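Long-range contacts in ADP-ribosylglycohydrolase (Thermus thermophilus, PDB 2YZV), which belongs to the ADP-ribosylglycohydrolase family and has a compact all-helical fold that carries two bound magnesium ions: residues A[173-178]-A[260-265]; A[72-77]-A[152-157]. All coordinates share one frame; numbering follows the deposited sequence.

Contact 1. Residues A[173-178]-A[260-265]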
loop_
_atom_site.group_PDB
_atom_site.type_symbol
_atom_site.label_atom_id
_atom_site.label_comp_id
_atom_site.label_asym_id
_atom_site.label_seq_id
_atom_site.Cartn_x
_atom_site.Cartn_y
_atom_site.Cartn_z
ATOM N N TRP A 173 1.336 -9.577 6.216
ATOM C CA TRP A 173 1.137 -11.017 6.085
ATOM C C TRP A 173 0.601 -11.336 4.689
ATOM O O TRP A 173 1.093 -12.240 4.015
ATOM C CB TRP A 173 0.143 -11.517 7.137
ATOM C CG TRP A 173 -0.105 -12.996 7.053
ATOM C CD1 TRP A 173 0.671 -13.986 7.587
ATOM C CD2 TRP A 173 -1.168 -13.653 6.351
ATOM N NE1 TRP A 173 0.157 -15.219 7.261
ATOM C CE2 TRP A 173 -0.971 -15.045 6.504
ATOM C CE3 TRP A 173 -2.270 -13.204 5.608
ATOM C CZ2 TRP A 173 -1.832 -15.992 5.941
ATOM C CZ3 TRP A 173 -3.129 -14.147 5.046
ATOM C CH2 TRP A 173 -2.901 -15.528 5.219
ATOM N N LEU A 174 -0.408 -10.581 4.260
ATOM C CA LEU A 174 -1.006 -10.780 2.945
ATOM C C LEU A 174 0.022 -10.673 1.827
ATOM O O LEU A 174 0.058 -11.509 0.921
ATOM C CB LEU A 174 -2.115 -9.751 2.702
ATOM C CG LEU A 174 -3.430 -9.990 3.443
ATOM C CD1 LEU A 174 -4.284 -8.729 3.389
ATOM C CD2 LEU A 174 -4.168 -11.169 2.819
ATOM N N LEU A 175 0.856 -9.640 1.884
ATOM C CA LEU A 175 1.857 -9.459 0.847
ATOM C C LEU A 175 2.891 -10.577 0.858
ATOM O O LEU A 175 3.255 -11.082 -0.196
ATOM C CB LEU A 175 2.536 -8.092 0.984
ATOM C CG LEU A 175 1.614 -6.887 0.751
ATOM C CD1 LEU A 175 2.448 -5.616 0.765
ATOM C CD2 LEU A 175 0.888 -7.025 -0.590
ATOM N N ARG A 176 3.358 -10.967 2.040
ATOM C CA ARG A 176 4.345 -12.044 2.120
ATOM C C ARG A 176 3.775 -13.321 1.509
ATOM O O ARG A 176 4.422 -13.970 0.686
ATOM C CB ARG A 176 4.745 -12.320 3.571
ATOM C CG ARG A 176 5.859 -13.364 3.700
ATOM C CD ARG A 176 6.083 -13.760 5.148
ATOM N NE ARG A 176 4.971 -14.557 5.657
ATOM C CZ ARG A 176 4.795 -14.861 6.938
ATOM N NH1 ARG A 176 5.659 -14.428 7.846
ATOM N NH2 ARG A 176 3.761 -15.605 7.310
ATOM N N GLU A 177 2.559 -13.680 1.909
ATOM C CA GLU A 177 1.927 -14.892 1.394
ATOM C C GLU A 177 1.687 -14.818 -0.105
ATOM O O GLU A 177 1.903 -15.796 -0.827
ATOM C CB GLU A 177 0.612 -15.154 2.131
ATOM C CG GLU A 177 0.811 -15.481 3.599
ATOM C CD GLU A 177 1.695 -16.695 3.799
ATOM O OE1 GLU A 177 1.273 -17.806 3.420
ATOM O OE2 GLU A 177 2.812 -16.532 4.329
ATOM N N ALA A 178 1.234 -13.662 -0.582
ATOM C CA ALA A 178 0.986 -13.505 -2.005
ATOM C C ALA A 178 2.281 -13.660 -2.801
ATOM O O ALA A 178 2.299 -14.314 -3.844
ATOM C CB ALA A 178 0.347 -12.140 -2.284
ATOM N N GLY A 260 -3.428 -2.406 -5.331
ATOM C CA GLY A 260 -2.326 -2.581 -6.262
ATOM C C GLY A 260 -1.186 -3.424 -5.727
ATOM O O GLY A 260 -0.608 -4.230 -6.459
ATOM N N GLN A 261 -0.853 -3.231 -4.457
ATOM C CA GLN A 261 0.218 -3.990 -3.826
ATOM C C GLN A 261 -0.138 -5.466 -3.734
ATOM O O GLN A 261 0.660 -6.329 -4.098
ATOM C CB GLN A 261 0.481 -3.467 -2.418
ATOM C CG GLN A 261 1.069 -2.077 -2.374
ATOM C CD GLN A 261 1.112 -1.539 -0.970
ATOM O OE1 GLN A 261 1.888 -2.006 -0.132
ATOM N NE2 GLN A 261 0.263 -0.560 -0.695
ATOM N N LEU A 262 -1.339 -5.749 -3.239
ATOM C CA LEU A 262 -1.782 -7.130 -3.077
ATOM C C LEU A 262 -1.995 -7.824 -4.407
ATOM O O LEU A 262 -1.484 -8.922 -4.623
ATOM C CB LEU A 262 -3.072 -7.181 -2.250
ATOM C CG LEU A 262 -3.711 -8.559 -2.032
ATOM C CD1 LEU A 262 -2.718 -9.508 -1.364
ATOM C CD2 LEU A 262 -4.959 -8.398 -1.174
ATOM N N ALA A 263 -2.747 -7.183 -5.295
ATOM C CA ALA A 263 -3.022 -7.756 -6.610
ATOM C C ALA A 263 -1.751 -7.817 -7.458
ATOM O O ALA A 263 -1.595 -8.717 -8.286
ATOM C CB ALA A 263 -4.102 -6.941 -7.317
ATOM N N GLY A 264 -0.839 -6.870 -7.250
ATOM C CA GLY A 264 0.406 -6.874 -8.004
ATOM C C GLY A 264 1.254 -8.076 -7.626
ATOM O O GLY A 264 1.859 -8.727 -8.482
ATOM N N ALA A 265 1.305 -8.373 -6.332
ATOM C CA ALA A 265 2.076 -9.517 -5.851
ATOM C C ALA A 265 1.417 -10.826 -6.280
ATOM O O ALA A 265 2.097 -11.817 -6.572
ATOM C CB ALA A 265 2.181 -9.473 -4.329
#
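L262 has its CG anti to the backbone N (chi1 178°), whereas L175 across from it has CG anti to the carbonyl carbon (chi1 -65°); both leucines leave their backbones at a slant to the partner helix, yet with these torsions their ends reach into the interface. The contact is a near-parallel packing of helices 162-179 and 252-267 inside the all-helical fold, with 16° between the segment directions and 9.0 Å between their axes at closest approach. L175 presses one methyl onto the opposite backbone, its CD2 lying 3.6 Å from Q261 O and 3.7 Å from L262 CA, while CD1 touches Q261 OE1 at 3.8 Å. L262 answers with a single methyl: CD1 packs against L174 CB and A178 CB, 4.1 Å from each. One turn on, the small A178 and A265 point at each other and meet CB to CB at 3.8 Å, where the CA atoms come to 5.6 Å. Neighbouring helices close the sides: L187 lies on L174 and A178, L229 and F232 on L262, and A14 on A265. The amide of Q261 is held by backbone groups: OE1 accepts from A135 N, and NE2 donates to L131 O and to A257 O of its own helix. No hydrogen bond joins the segments; the buried seam is methyl and methylene groups against each other and against backbone, its one polar side chain satisfied by backbone outside it.

Contact 2. Residues A[72-77]-A[152-157]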
loop_
_atom_site.group_PDB
_atom_site.type_symbol
_atom_site.label_atom_id
_atom_site.label_comp_id
_atom_site.label_asym_id
_atom_site.label_seq_id
_atom_site.Cartn_x
_atom_site.Cartn_y
_atom_site.Cartn_z
ATOM N N ARG A 72 20.204 1.625 4.335
ATOM C CA ARG A 72 20.577 1.317 5.711
ATOM C C ARG A 72 19.672 0.354 6.466
ATOM O O ARG A 72 19.475 0.498 7.673
ATOM C CB ARG A 72 20.725 2.617 6.502
ATOM C CG ARG A 72 19.561 3.570 6.359
ATOM C CD ARG A 72 20.068 4.996 6.229
ATOM N NE ARG A 72 20.896 5.392 7.366
ATOM C CZ ARG A 72 21.495 6.573 7.477
ATOM N NH1 ARG A 72 21.363 7.481 6.519
ATOM N NH2 ARG A 72 22.232 6.846 8.546
ATOM N N GLY A 73 19.147 -0.640 5.757
ATOM C CA GLY A 73 18.283 -1.624 6.383
ATOM C C GLY A 73 17.075 -0.986 7.036
ATOM O O GLY A 73 16.591 0.046 6.570
ATOM N N PHE A 74 16.588 -1.592 8.116
ATOM C CA PHE A 74 15.426 -1.056 8.813
ATOM C C PHE A 74 15.864 0.012 9.806
ATOM O O PHE A 74 16.346 -0.297 10.899
ATOM C CB PHE A 74 14.679 -2.167 9.546
ATOM C CG PHE A 74 13.306 -1.764 9.985
ATOM C CD1 PHE A 74 12.265 -1.703 9.066
ATOM C CD2 PHE A 74 13.061 -1.390 11.302
ATOM C CE1 PHE A 74 11.001 -1.270 9.450
ATOM C CE2 PHE A 74 11.801 -0.955 11.697
ATOM C CZ PHE A 74 10.766 -0.893 10.768
ATOM N N ASP A 75 15.677 1.269 9.421
ATOM C CA ASP A 75 16.082 2.408 10.233
ATOM C C ASP A 75 14.980 3.472 10.239
ATOM O O ASP A 75 14.964 4.363 9.390
ATOM C CB ASP A 75 17.382 2.969 9.641
ATOM C CG ASP A 75 17.960 4.118 10.439
ATOM O OD1 ASP A 75 19.088 4.547 10.106
ATOM O OD2 ASP A 75 17.305 4.596 11.385
ATOM N N PRO A 76 14.037 3.382 11.196
ATOM C CA PRO A 76 12.935 4.346 11.293
ATOM C C PRO A 76 13.390 5.802 11.364
ATOM O O PRO A 76 12.730 6.690 10.827
ATOM C CB PRO A 76 12.200 3.903 12.556
ATOM C CG PRO A 76 12.382 2.419 12.524
ATOM C CD PRO A 76 13.861 2.297 12.178
ATOM N N LYS A 77 14.508 6.052 12.034
ATOM C CA LYS A 77 15.010 7.414 12.130
ATOM C C LYS A 77 15.311 7.940 10.725
ATOM O O LYS A 77 14.927 9.054 10.381
ATOM C CB LYS A 77 16.273 7.465 12.994
ATOM C CG LYS A 77 16.881 8.848 13.094
ATOM C CD LYS A 77 18.110 8.856 13.991
ATOM C CE LYS A 77 18.717 10.249 14.062
ATOM N NZ LYS A 77 17.710 11.256 14.501
ATOM N N ARG A 152 4.851 -3.197 12.044
ATOM C CA ARG A 152 4.223 -2.376 13.072
ATOM C C ARG A 152 5.095 -1.159 13.349
ATOM O O ARG A 152 4.598 -0.042 13.488
ATOM C CB ARG A 152 4.016 -3.179 14.362
ATOM C CG ARG A 152 3.528 -2.335 15.536
ATOM C CD ARG A 152 3.169 -3.203 16.730
ATOM N NE ARG A 152 1.937 -3.950 16.499
ATOM C CZ ARG A 152 0.788 -3.721 17.131
ATOM N NH1 ARG A 152 0.705 -2.764 18.046
ATOM N NH2 ARG A 152 -0.282 -4.443 16.840
ATOM N N ARG A 153 6.405 -1.373 13.431
ATOM C CA ARG A 153 7.320 -0.266 13.680
ATOM C C ARG A 153 7.285 0.729 12.519
ATOM O O ARG A 153 7.324 1.943 12.732
ATOM C CB ARG A 153 8.738 -0.802 13.903
ATOM C CG ARG A 153 8.896 -1.510 15.245
ATOM C CD ARG A 153 10.192 -2.303 15.316
ATOM N NE ARG A 153 11.377 -1.462 15.193
ATOM C CZ ARG A 153 12.599 -1.937 14.970
ATOM N NH1 ARG A 153 12.782 -3.243 14.843
ATOM N NH2 ARG A 153 13.633 -1.109 14.868
ATOM N N ALA A 154 7.190 0.218 11.295
ATOM C CA ALA A 154 7.141 1.082 10.114
ATOM C C ALA A 154 5.870 1.927 10.121
ATOM O O ALA A 154 5.857 3.055 9.622
ATOM C CB ALA A 154 7.205 0.237 8.843
ATOM N N ALA A 155 4.799 1.385 10.681
ATOM C CA ALA A 155 3.545 2.119 10.747
ATOM C C ALA A 155 3.620 3.169 11.849
ATOM O O ALA A 155 3.156 4.297 11.673
ATOM C CB ALA A 155 2.382 1.161 11.023
ATOM N N ARG A 156 4.224 2.786 12.971
ATOM C CA ARG A 156 4.341 3.652 14.141
ATOM C C ARG A 156 5.074 4.969 13.924
ATOM O O ARG A 156 4.951 5.888 14.737
ATOM C CB ARG A 156 4.987 2.881 15.296
ATOM C CG ARG A 156 4.059 1.858 15.940
ATOM C CD ARG A 156 4.778 1.092 17.032
ATOM N NE ARG A 156 5.335 2.003 18.027
ATOM C CZ ARG A 156 6.585 1.943 18.474
ATOM N NH1 ARG A 156 7.411 1.013 18.015
ATOM N NH2 ARG A 156 7.012 2.823 19.371
ATOM N N THR A 157 5.839 5.067 12.842
ATOM C CA THR A 157 6.550 6.305 12.562
ATOM C C THR A 157 5.571 7.458 12.358
ATOM O O THR A 157 5.856 8.592 12.744
ATOM C CB THR A 157 7.428 6.189 11.297
ATOM O OG1 THR A 157 6.628 5.748 10.191
ATOM C CG2 THR A 157 8.573 5.213 11.534
#
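The backbones come closest at P76 and A154, with CA atoms 6.8 Å apart, where the turn between helix 57-72 and helix 76-89 lies against the end of helix 147-156. D75 is the N-cap of helix 76-89, its OD2 making a weak bond to D78 N. F74 carries most of the contact. Its CG sits anti to the backbone N (chi1 -165°), which extends the ring toward helix 147-156, and its rim enters between the R153 side chain and the backbone of A154. A bend at chi3 (62°) turns the guanidinium of R153 so that it offers a face to this rim: F74 CE2 stands over its centre, 3.5 Å from R153 CZ, with the two planes 76° apart. The aliphatic part of the arginine touches the ring too, R153 CB lying 3.7 Å from F74 CZ. A154 meets the ring at its edge, the backbone N 3.8 Å from F74 CZ and the methyl CB 4.1 Å from F74 CE1. Further along, P76 CB rests on T157 CG2 at 4.0 Å. The hydroxyl of T157 is turned back to the preceding helical residues, where OG1 donates to A154 O at 2.9 Å from above the carbonyl plane; that oxygen also accepts from R133 NH2. L137 and Y141 of helix 135-141 pack on F74 as well. With no hydrogen bond between the segments, the contact rests on van der Waals packing, and the bond from R153 NE to Y119 OH probably steadies the guanidinium whose face receives the phenylalanine rim.

From the N terminus the chain passes through helix 4-26 and helix 57-72, and contact 2 opens in the turn between helix 57-72 and helix 76-89. It closes 75 residues later, bringing that turn against the C-terminal part of helix 147-156. The next helix, 162-179, opens contact 1, which closes after 82 residues on helix 252-267. The two loops therefore follow in series, neither nested nor crossed. Their centres lie 20 Å apart and their nearest atoms about 9 Å, without touching. R152, in helix 147-156, forms a salt bridge with E169 of helix 162-179, joining the successive helices that serve the two contacts.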